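Local coordinates for protein probable glucarate dehydratase (Mycobacterium smegmatis str. MC2 155, PDB 3VDG) that probably dehydrates glucarate or a related acid sugar as a metal-dependent member of the enolase superfamily, at residues 174-179 and 184-189; 202-207 and 372-377; 212-217 and 368-373. All blocks are in the same frame, centred on the assembly; numbering follows the deposited sequence.

Contact 1: residues 174-179 and 184-189; sequences FYKWAA and EPDGWG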
loop_
_atom_site.group_PDB
_atom_site.type_symbol
_atom_site.label_atom_id
_atom_site.label_comp_id
_atom_site.label_asym_id
_atom_site.label_seq_id
_atom_site.Cartn_x
_atom_site.Cartn_y
_atom_site.Cartn_z
ATOM N N PHE A 174 18.720 -7.022 27.130
ATOM C CA PHE A 174 19.011 -8.449 27.012
ATOM C C PHE A 174 19.690 -8.934 28.296
ATOM O O PHE A 174 20.542 -8.256 28.859
ATOM C CB PHE A 174 20.040 -8.691 25.909
ATOM C CG PHE A 174 19.496 -8.577 24.506
ATOM C CD1 PHE A 174 19.349 -7.331 23.901
ATOM C CD2 PHE A 174 19.194 -9.716 23.778
ATOM C CE1 PHE A 174 18.886 -7.227 22.601
ATOM C CE2 PHE A 174 18.730 -9.625 22.468
ATOM C CZ PHE A 174 18.577 -8.368 21.882
ATOM N N TYR A 175 19.329 -10.123 28.745
ATOM C CA TYR A 175 20.227 -10.856 29.639
ATOM C C TYR A 175 21.518 -11.081 28.853
ATOM O O TYR A 175 21.466 -11.338 27.640
ATOM C CB TYR A 175 19.576 -12.199 29.998
ATOM C CG TYR A 175 18.319 -12.026 30.826
ATOM C CD1 TYR A 175 18.392 -11.637 32.161
ATOM C CD2 TYR A 175 17.064 -12.199 30.262
ATOM C CE1 TYR A 175 17.243 -11.469 32.928
ATOM C CE2 TYR A 175 15.910 -12.041 31.013
ATOM C CZ TYR A 175 16.009 -11.679 32.349
ATOM O OH TYR A 175 14.867 -11.531 33.106
ATOM N N LYS A 176 22.673 -10.971 29.511
ATOM C CA LYS A 176 23.946 -11.146 28.818
ATOM C C LYS A 176 25.037 -11.606 29.788
ATOM O O LYS A 176 25.014 -11.254 30.970
ATOM C CB LYS A 176 24.395 -9.827 28.134
ATOM C CG LYS A 176 24.678 -8.683 29.104
ATOM C CD LYS A 176 25.009 -7.352 28.410
ATOM C CE LYS A 176 26.310 -7.412 27.631
ATOM N NZ LYS A 176 27.477 -7.764 28.498
ATOM N N TRP A 177 25.992 -12.373 29.282
ATOM C CA TRP A 177 27.225 -12.627 30.026
ATOM C C TRP A 177 28.051 -11.381 30.085
ATOM O O TRP A 177 27.780 -10.428 29.366
ATOM C CB TRP A 177 28.058 -13.676 29.331
ATOM C CG TRP A 177 27.402 -15.019 29.154
ATOM C CD1 TRP A 177 26.394 -15.601 29.928
ATOM C CD2 TRP A 177 27.723 -16.008 28.133
ATOM N NE1 TRP A 177 26.079 -16.847 29.446
ATOM C CE2 TRP A 177 26.848 -17.149 28.371
ATOM C CE3 TRP A 177 28.612 -16.053 27.070
ATOM C CZ2 TRP A 177 26.877 -18.269 27.566
ATOM C CZ3 TRP A 177 28.634 -17.192 26.265
ATOM C CH2 TRP A 177 27.782 -18.274 26.512
ATOM N N ALA A 178 29.086 -11.380 30.926
ATOM C CA ALA A 178 29.944 -10.214 31.076
ATOM C C ALA A 178 30.845 -10.052 29.859
ATOM O O ALA A 178 31.226 -8.939 29.501
ATOM C CB ALA A 178 30.795 -10.343 32.341
ATOM N N ALA A 179 31.190 -11.167 29.230
ATOM C CA ALA A 179 32.205 -11.166 28.189
ATOM C C ALA A 179 32.000 -12.379 27.337
ATOM O O ALA A 179 31.433 -13.355 27.794
ATOM C CB ALA A 179 33.595 -11.227 28.817
ATOM N N GLU A 184 37.955 -9.766 26.718
ATOM C CA GLU A 184 37.762 -8.708 27.706
ATOM C C GLU A 184 36.273 -8.435 27.912
ATOM O O GLU A 184 35.515 -8.382 26.941
ATOM C CB GLU A 184 38.460 -7.414 27.264
ATOM C CG GLU A 184 39.950 -7.550 26.987
ATOM C CD GLU A 184 40.730 -8.050 28.188
ATOM O OE1 GLU A 184 40.130 -8.223 29.271
ATOM O OE2 GLU A 184 41.951 -8.274 28.046
ATOM N N PRO A 185 35.846 -8.264 29.175
ATOM C CA PRO A 185 34.455 -7.899 29.431
ATOM C C PRO A 185 34.117 -6.545 28.827
ATOM O O PRO A 185 34.961 -5.663 28.791
ATOM C CB PRO A 185 34.368 -7.834 30.965
ATOM C CG PRO A 185 35.769 -7.865 31.462
ATOM C CD PRO A 185 36.575 -8.576 30.415
ATOM N N ASP A 186 32.893 -6.385 28.341
ATOM C CA ASP A 186 32.461 -5.101 27.822
ATOM C C ASP A 186 32.108 -4.155 28.972
ATOM O O ASP A 186 32.195 -4.515 30.149
ATOM C CB ASP A 186 31.272 -5.279 26.878
ATOM C CG ASP A 186 30.138 -6.061 27.514
ATOM O OD1 ASP A 186 29.580 -5.580 28.521
ATOM O OD2 ASP A 186 29.813 -7.158 27.006
ATOM N N GLY A 187 31.706 -2.939 28.629
ATOM C CA GLY A 187 31.437 -1.940 29.649
ATOM C C GLY A 187 30.066 -2.066 30.257
ATOM O O GLY A 187 29.731 -1.319 31.169
ATOM N N TRP A 188 29.264 -3.006 29.756
ATOM C CA TRP A 188 27.904 -3.191 30.260
ATOM C C TRP A 188 27.889 -4.030 31.509
ATOM O O TRP A 188 27.087 -3.805 32.411
ATOM C CB TRP A 188 27.036 -3.880 29.201
ATOM C CG TRP A 188 26.764 -3.021 27.980
ATOM C CD1 TRP A 188 27.454 -3.013 26.765
ATOM C CD2 TRP A 188 25.714 -2.010 27.833
ATOM N NE1 TRP A 188 26.917 -2.084 25.907
ATOM C CE2 TRP A 188 25.870 -1.448 26.485
ATOM C CE3 TRP A 188 24.695 -1.530 28.653
ATOM C CZ2 TRP A 188 25.032 -0.454 26.006
ATOM C CZ3 TRP A 188 23.843 -0.538 28.148
ATOM C CH2 TRP A 188 24.015 -0.010 26.861
ATOM N N GLY A 189 28.758 -5.033 31.558
ATOM C CA GLY A 189 28.702 -6.017 32.628
ATOM C C GLY A 189 27.670 -7.079 32.303
ATOM O O GLY A 189 26.972 -6.983 31.291
#

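Contact 2: residues 202-207 and 372-377; sequences RRMIDE and HWPWRH. With ACT (acetate ion), chain E.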
loop_
_atom_site.group_PDB
_atom_site.type_symbol
_atom_site.label_atom_id
_atom_site.label_comp_id
_atom_site.label_asym_id
_atom_site.label_seq_id
_atom_site.Cartn_x
_atom_site.Cartn_y
_atom_site.Cartn_z
ATOM N N ARG A 202 19.209 1.595 33.051
ATOM C CA ARG A 202 19.643 2.927 33.479
ATOM C C ARG A 202 20.781 3.444 32.610
ATOM O O ARG A 202 20.778 4.607 32.185
ATOM C CB ARG A 202 20.090 2.909 34.939
ATOM C CG ARG A 202 18.969 2.782 35.940
ATOM C CD ARG A 202 19.528 2.913 37.348
ATOM N NE ARG A 202 18.633 2.358 38.357
ATOM C CZ ARG A 202 17.490 2.925 38.718
ATOM N NH1 ARG A 202 17.101 4.055 38.142
ATOM N NH2 ARG A 202 16.734 2.364 39.648
ATOM N N ARG A 203 21.759 2.582 32.346
ATOM C CA ARG A 203 22.905 2.969 31.548
ATOM C C ARG A 203 22.449 3.344 30.140
ATOM O O ARG A 203 22.860 4.357 29.593
ATOM C CB ARG A 203 23.924 1.829 31.498
ATOM C CG ARG A 203 25.261 2.195 30.869
ATOM C CD ARG A 203 26.278 1.068 31.044
ATOM N NE ARG A 203 27.638 1.470 30.671
ATOM C CZ ARG A 203 28.180 1.291 29.465
ATOM N NH1 ARG A 203 27.492 0.715 28.490
ATOM N NH2 ARG A 203 29.420 1.687 29.226
ATOM N N MET A 204 21.584 2.522 29.556
ATOM C CA MET A 204 21.139 2.739 28.174
ATOM C C MET A 204 20.255 3.986 28.053
ATOM O O MET A 204 20.409 4.802 27.137
ATOM C CB MET A 204 20.386 1.505 27.674
ATOM C CG MET A 204 20.287 1.407 26.167
ATOM S SD MET A 204 19.268 -0.016 25.670
ATOM C CE MET A 204 20.417 -1.353 25.930
ATOM N N ILE A 205 19.338 4.148 28.990
ATOM C CA ILE A 205 18.430 5.279 28.950
ATOM C C ILE A 205 19.091 6.625 29.299
ATOM O O ILE A 205 18.708 7.663 28.758
ATOM C CB ILE A 205 17.209 5.026 29.834
ATOM C CG1 ILE A 205 16.332 3.930 29.190
ATOM C CG2 ILE A 205 16.418 6.308 30.030
ATOM C CD1 ILE A 205 15.331 3.310 30.134
ATOM N N ASP A 206 20.085 6.612 30.186
ATOM C CA ASP A 206 20.913 7.809 30.429
ATOM C C ASP A 206 21.595 8.248 29.143
ATOM O O ASP A 206 21.720 9.432 28.881
ATOM C CB ASP A 206 22.001 7.531 31.473
ATOM C CG ASP A 206 21.451 7.477 32.890
ATOM O OD1 ASP A 206 20.274 7.836 33.073
ATOM O OD2 ASP A 206 22.190 7.072 33.816
ATOM N N GLU A 207 22.068 7.289 28.357
ATOM C CA GLU A 207 22.822 7.607 27.155
ATOM C C GLU A 207 21.898 8.005 25.975
ATOM O O GLU A 207 22.180 8.965 25.268
ATOM C CB GLU A 207 23.760 6.440 26.819
ATOM C CG GLU A 207 24.366 6.414 25.426
ATOM C CD GLU A 207 25.558 7.329 25.267
ATOM O OE1 GLU A 207 25.858 8.103 26.203
ATOM O OE2 GLU A 207 26.193 7.273 24.193
ATOM N N HIS A 372 18.740 -2.235 17.755
ATOM C CA HIS A 372 19.890 -2.816 18.456
ATOM C C HIS A 372 20.998 -1.802 18.550
ATOM O O HIS A 372 22.103 -2.113 18.977
ATOM C CB HIS A 372 20.409 -4.023 17.685
ATOM C CG HIS A 372 19.553 -5.256 17.827
ATOM N ND1 HIS A 372 18.296 -5.329 17.344
ATOM C CD2 HIS A 372 19.815 -6.483 18.428
ATOM C CE1 HIS A 372 17.781 -6.547 17.610
ATOM N NE2 HIS A 372 18.713 -7.251 18.273
ATOM N N TRP A 373 20.714 -0.559 18.169
ATOM C CA TRP A 373 21.767 0.483 18.138
ATOM C C TRP A 373 22.736 0.570 19.314
ATOM O O TRP A 373 23.947 0.687 19.110
ATOM C CB TRP A 373 21.147 1.853 17.900
ATOM C CG TRP A 373 22.121 2.841 17.312
ATOM C CD1 TRP A 373 22.669 3.966 17.922
ATOM C CD2 TRP A 373 22.682 2.828 15.953
ATOM N NE1 TRP A 373 23.517 4.627 17.057
ATOM C CE2 TRP A 373 23.563 4.001 15.860
ATOM C CE3 TRP A 373 22.536 2.001 14.841
ATOM C CZ2 TRP A 373 24.256 4.308 14.706
ATOM C CZ3 TRP A 373 23.255 2.322 13.681
ATOM C CH2 TRP A 373 24.090 3.450 13.619
ATOM N N PRO A 374 22.229 0.588 20.563
ATOM C CA PRO A 374 23.144 0.744 21.704
ATOM C C PRO A 374 24.190 -0.365 21.801
ATOM O O PRO A 374 25.230 -0.179 22.426
ATOM C CB PRO A 374 22.212 0.683 22.918
ATOM C CG PRO A 374 20.870 1.089 22.384
ATOM C CD PRO A 374 20.823 0.534 20.992
ATOM N N TRP A 375 23.921 -1.505 21.176
ATOM C CA TRP A 375 24.801 -2.653 21.300
ATOM C C TRP A 375 25.949 -2.639 20.349
ATOM O O TRP A 375 26.835 -3.483 20.450
ATOM C CB TRP A 375 24.011 -3.949 21.133
ATOM C CG TRP A 375 22.968 -4.080 22.218
ATOM C CD1 TRP A 375 21.588 -4.071 22.079
ATOM C CD2 TRP A 375 23.210 -4.239 23.661
ATOM N NE1 TRP A 375 20.969 -4.203 23.308
ATOM C CE2 TRP A 375 21.897 -4.325 24.295
ATOM C CE3 TRP A 375 24.351 -4.316 24.460
ATOM C CZ2 TRP A 375 21.753 -4.473 25.666
ATOM C CZ3 TRP A 375 24.191 -4.479 25.836
ATOM C CH2 TRP A 375 22.924 -4.553 26.424
ATOM N N ARG A 376 25.962 -1.715 19.396
ATOM C CA ARG A 376 27.130 -1.637 18.502
ATOM C C ARG A 376 27.860 -0.321 18.720
ATOM O O ARG A 376 27.338 0.562 19.418
ATOM C CB ARG A 376 26.791 -1.933 17.022
ATOM C CG ARG A 376 25.566 -1.211 16.428
ATOM C CD ARG A 376 25.889 0.171 15.883
ATOM N NE ARG A 376 25.766 1.199 16.915
ATOM C CZ ARG A 376 26.469 2.321 16.927
ATOM N NH1 ARG A 376 27.340 2.576 15.957
ATOM N NH2 ARG A 376 26.297 3.190 17.908
ATOM N N HIS A 377 29.079 -0.201 18.189
ATOM C CA HIS A 377 29.839 1.056 18.314
ATOM C C HIS A 377 30.650 1.318 17.068
ATOM O O HIS A 377 31.602 2.094 17.095
ATOM C CB HIS A 377 30.750 1.024 19.535
ATOM C CG HIS A 377 31.743 -0.107 19.508
ATOM N ND1 HIS A 377 31.494 -1.303 20.081
ATOM C CD2 HIS A 377 32.998 -0.211 18.906
ATOM C CE1 HIS A 377 32.539 -2.130 19.866
ATOM N NE2 HIS A 377 33.460 -1.459 19.151
HETATM C C ACT E . 18.044 -11.115 18.965
HETATM O O ACT E . 18.650 -10.098 18.535
HETATM O OXT ACT E . 18.660 -12.040 19.537
HETATM C CH3 ACT E . 16.554 -11.247 18.801
#

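Contact 3: residues 212-217 and 368-373; sequences AIKLKG and ACDTHW. With ACT (acetate ion), chain E.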
loop_
_atom_site.group_PDB
_atom_site.type_symbol
_atom_site.label_atom_id
_atom_site.label_comp_id
_atom_site.label_asym_id
_atom_site.label_seq_id
_atom_site.Cartn_x
_atom_site.Cartn_y
_atom_site.Cartn_z
ATOM N N ALA A 212 10.562 4.032 25.962
ATOM C CA ALA A 212 9.856 2.729 26.020
ATOM C C ALA A 212 10.933 1.660 26.167
ATOM O O ALA A 212 12.083 1.871 25.757
ATOM C CB ALA A 212 9.020 2.481 24.771
ATOM N N ILE A 213 10.586 0.524 26.762
ATOM C CA ILE A 213 11.612 -0.454 27.106
ATOM C C ILE A 213 11.148 -1.848 26.708
ATOM O O ILE A 213 9.995 -2.233 26.948
ATOM C CB ILE A 213 11.888 -0.459 28.627
ATOM C CG1 ILE A 213 12.323 0.928 29.122
ATOM C CG2 ILE A 213 12.937 -1.496 28.974
ATOM C CD1 ILE A 213 12.491 1.004 30.635
ATOM N N LYS A 214 12.034 -2.611 26.088
ATOM C CA LYS A 214 11.678 -3.967 25.726
ATOM C C LYS A 214 12.679 -4.925 26.354
ATOM O O LYS A 214 13.867 -4.646 26.343
ATOM C CB LYS A 214 11.747 -4.127 24.203
ATOM C CG LYS A 214 11.684 -5.587 23.747
ATOM C CD LYS A 214 11.754 -5.707 22.225
ATOM C CE LYS A 214 11.585 -7.152 21.783
ATOM N NZ LYS A 214 11.455 -7.264 20.306
ATOM N N LEU A 215 12.202 -6.063 26.865
ATOM C CA LEU A 215 13.102 -7.102 27.389
ATOM C C LEU A 215 13.060 -8.370 26.516
ATOM O O LEU A 215 11.979 -8.925 26.245
ATOM C CB LEU A 215 12.737 -7.462 28.846
ATOM C CG LEU A 215 13.537 -8.596 29.512
ATOM C CD1 LEU A 215 14.998 -8.203 29.637
ATOM C CD2 LEU A 215 12.966 -8.978 30.879
ATOM N N LYS A 216 14.230 -8.821 26.081
ATOM C CA LYS A 216 14.358 -10.095 25.379
ATOM C C LYS A 216 14.340 -11.196 26.451
ATOM O O LYS A 216 15.262 -11.285 27.271
ATOM C CB LYS A 216 15.674 -10.156 24.600
ATOM C CG LYS A 216 15.885 -11.487 23.858
ATOM C CD LYS A 216 15.500 -11.382 22.388
ATOM C CE LYS A 216 14.039 -10.992 22.185
ATOM N NZ LYS A 216 13.700 -10.964 20.725
ATOM N N GLY A 217 13.270 -11.978 26.462
ATOM C CA GLY A 217 13.084 -13.041 27.454
ATOM C C GLY A 217 13.240 -14.411 26.813
ATOM O O GLY A 217 13.903 -14.555 25.786
ATOM N N ALA A 368 6.956 2.909 19.782
ATOM C CA ALA A 368 8.375 3.156 19.607
ATOM C C ALA A 368 8.983 1.982 18.823
ATOM O O ALA A 368 8.609 0.839 19.061
ATOM C CB ALA A 368 9.033 3.298 20.975
ATOM N N CYS A 369 9.904 2.249 17.896
ATOM C CA CYS A 369 10.567 1.182 17.125
ATOM C C CYS A 369 11.672 0.488 17.920
ATOM O O CYS A 369 12.421 1.132 18.647
ATOM C CB CYS A 369 11.209 1.749 15.840
ATOM S SG CYS A 369 10.021 2.497 14.680
ATOM N N ASP A 370 11.809 -0.822 17.745
ATOM C CA ASP A 370 12.991 -1.525 18.260
ATOM C C ASP A 370 14.252 -1.098 17.504
ATOM O O ASP A 370 14.201 -0.809 16.309
ATOM C CB ASP A 370 12.819 -3.036 18.073
ATOM C CG ASP A 370 11.731 -3.635 18.986
ATOM O OD1 ASP A 370 11.269 -2.951 19.917
ATOM O OD2 ASP A 370 11.369 -4.809 18.774
ATOM N N THR A 371 15.388 -1.069 18.194
ATOM C CA THR A 371 16.681 -0.980 17.514
ATOM C C THR A 371 17.728 -1.656 18.391
ATOM O O THR A 371 17.597 -1.670 19.612
ATOM C CB THR A 371 17.108 0.481 17.259
ATOM O OG1 THR A 371 18.394 0.505 16.616
ATOM C CG2 THR A 371 17.186 1.257 18.583
ATOM N N HIS A 372 18.740 -2.235 17.755
ATOM C CA HIS A 372 19.890 -2.816 18.456
ATOM C C HIS A 372 20.998 -1.802 18.550
ATOM O O HIS A 372 22.103 -2.113 18.977
ATOM C CB HIS A 372 20.409 -4.023 17.685
ATOM C CG HIS A 372 19.553 -5.256 17.827
ATOM N ND1 HIS A 372 18.296 -5.329 17.344
ATOM C CD2 HIS A 372 19.815 -6.483 18.428
ATOM C CE1 HIS A 372 17.781 -6.547 17.610
ATOM N NE2 HIS A 372 18.713 -7.251 18.273
ATOM N N TRP A 373 20.714 -0.559 18.169
ATOM C CA TRP A 373 21.767 0.483 18.138
ATOM C C TRP A 373 22.736 0.570 19.314
ATOM O O TRP A 373 23.947 0.687 19.110
ATOM C CB TRP A 373 21.147 1.853 17.900
ATOM C CG TRP A 373 22.121 2.841 17.312
ATOM C CD1 TRP A 373 22.669 3.966 17.922
ATOM C CD2 TRP A 373 22.682 2.828 15.953
ATOM N NE1 TRP A 373 23.517 4.627 17.057
ATOM C CE2 TRP A 373 23.563 4.001 15.860
ATOM C CE3 TRP A 373 22.536 2.001 14.841
ATOM C CZ2 TRP A 373 24.256 4.308 14.706
ATOM C CZ3 TRP A 373 23.255 2.322 13.681
ATOM C CH2 TRP A 373 24.090 3.450 13.619
HETATM C C ACT E . 18.044 -11.115 18.965
HETATM O O ACT E . 18.650 -10.098 18.535
HETATM O OXT ACT E . 18.660 -12.040 19.537
HETATM C CH3 ACT E . 16.554 -11.247 18.801
#

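Contact 1: residues 174-179 and 184-189
Lys176 NZ is gripped by the 184-189 segment and by the carbonyl of the following residue, Trp177. Lys176 NZ forms a salt bridge with Asp186, 2.8 Å from Asp186 OD2 on its syn lone pair, while its bond to OD1 is weak. A further N-H goes to Gly189 O, 2.9 Å from Lys176 NZ, which is approached from above the carbonyl plane, and Trp177 O, 2.8 Å from the same NZ, accepts nearly end-on. The lysine chain folds back at chi3 and chi4 (-66° and -59°), which turns the ammonium back to the end of the Trp177 carbonyl. Asp186 in turn is held by its own segment: OD1 accepts from Trp188 N on the anti lone pair, an Asx turn, and from Gly189 N nearly along its C-O axis, an Asx motif; together they fix the carboxylate facing the lysine. The backbones are joined as well, Asp186 N donating to Ala178 O at 3.3 Å. Beside this bond Ala179 CB presses on Pro185 CA at 3.5 Å, a tight apolar contact. Lys176 CE lies 3.9 Å from Trp188 CB, the two side chains crossing at about a right angle. The loop so closed links the end of strand 166-174 to helix 194-208. Pro43 and Pro44 touch the Asp186 side chain, Lys176 and Trp188 rest on Gln200 of that helix, and Trp188 also reaches Met204.

Contact 2: residues 202-207 and 372-377
Met204 makes the whole contact from the helix side, and its partners are apolar. Its thioether crosses Pro374 at about a right angle: CG and SD of Met204 both lie 3.8 Å from Pro374 CG, so the middle of the chain lies against the CB-CG edge of the proline. The terminal methyl reaches farther, with Met204 CE 3.4 Å from Trp375 CZ2 at the benzo part of the indole. Met204 stays extended through chi2 and turns only at chi3 (-77°), a bend that brings CE to the indole while SD stays beside that edge.

Polar bonds shape the 372-377 segment itself. Trp375 N donates to His372 O at 2.9 Å, closing the 3-10 turn 373-375. Trp373 O accepts from both Arg376 N and Arg376 NE, the latter at 2.9 Å, nearly straight and in the carbonyl plane. This bond holds the guanidinium with one face against the Trp373 indole in a cation-pi stack. Trp375 NE1 donates to Tyr172 O, anchoring the indole to strand 166-174. His372 NE2 donates to acetate O at 2.9 Å, the anion lying at the ring edge, where His52 and Asn47 also bind it.

Met204 also touches Ala171 and Leu173 of strand 166-174. Such packing of a helix on its strand, here extended to the loop bearing His372, belongs to the enolase-superfamily modified TIM barrel, (beta/alpha)7-beta, whose first strand, 166-174, precedes helix 194-208.

Contact 3: residues 212-217 and 368-373
Lys214 NZ and Asp370 OD2 form the salt bridge of this contact, 2.9 Å apart. The ammonium comes to the oxygen from above the carboxylate plane, 39° out of it, and the two side chains cross at about a right angle. Lys214 is fully extended, each torsion from chi1 (168°) to chi4 near 180°, which carries the charge from its strand to the aspartate. On the way Lys214 CD passes 3.6 Å from Asp370 OD1, alongside the carboxylate. Both charges have second partners: Lys214 NZ pairs with Glu269, a sodium ligand, and Asp370 OD1 with Arg242. The buried carboxylate is thus paired with a lysine and an arginine.

The apolar part is small. Ala212 CB meets Ala368 CB at 3.9 Å, the two methyl groups facing each other at the start of both segments.

Further along, Trp373 N donates to Thr371 OG1 at 3.0 Å, an ST turn that bends the chain at His372. Lys216, bent at chi2 and chi3, brings NZ to 3.5 Å from the acetate methyl CH3. The same NZ is hydrogen-bonded to Asp244, another sodium ligand, and to Tyr172 and Asn246.

Asp244, Glu269 and Asn292 coordinate the sodium ion, probably at the site that takes magnesium in the active enzyme. Lys214 and Lys216, reaching toward this carboxylate metal site, form the Lys-x-Lys motif at the end of the second barrel strand, as in glucarate dehydratases and other members of the enolase superfamily, where it probably serves catalysis.

How the contacts relate
Contact 1 lies near the surface, while contacts 2 and 3 are buried and share His372 and Trp373. Their chemistry changes with place: an ammonium caught by carboxylate and carbonyls in the outer loop, apolar packing between helix 194-208 and the 372-377 turn, and a charge network beside the metal. Helix 194-208 and strand 213-216 are consecutive elements, and Ile205 packs on Ile213 between contacts 2 and 3. Contact 1 leans on contact 2 through Trp188, which meets Trp375 and makes a cation-pi contact with Arg203. Phe174 joins all three, touching Trp375, Lys216 and His372, so the strand end that leads into the outer loop adjoins the acetate pocket.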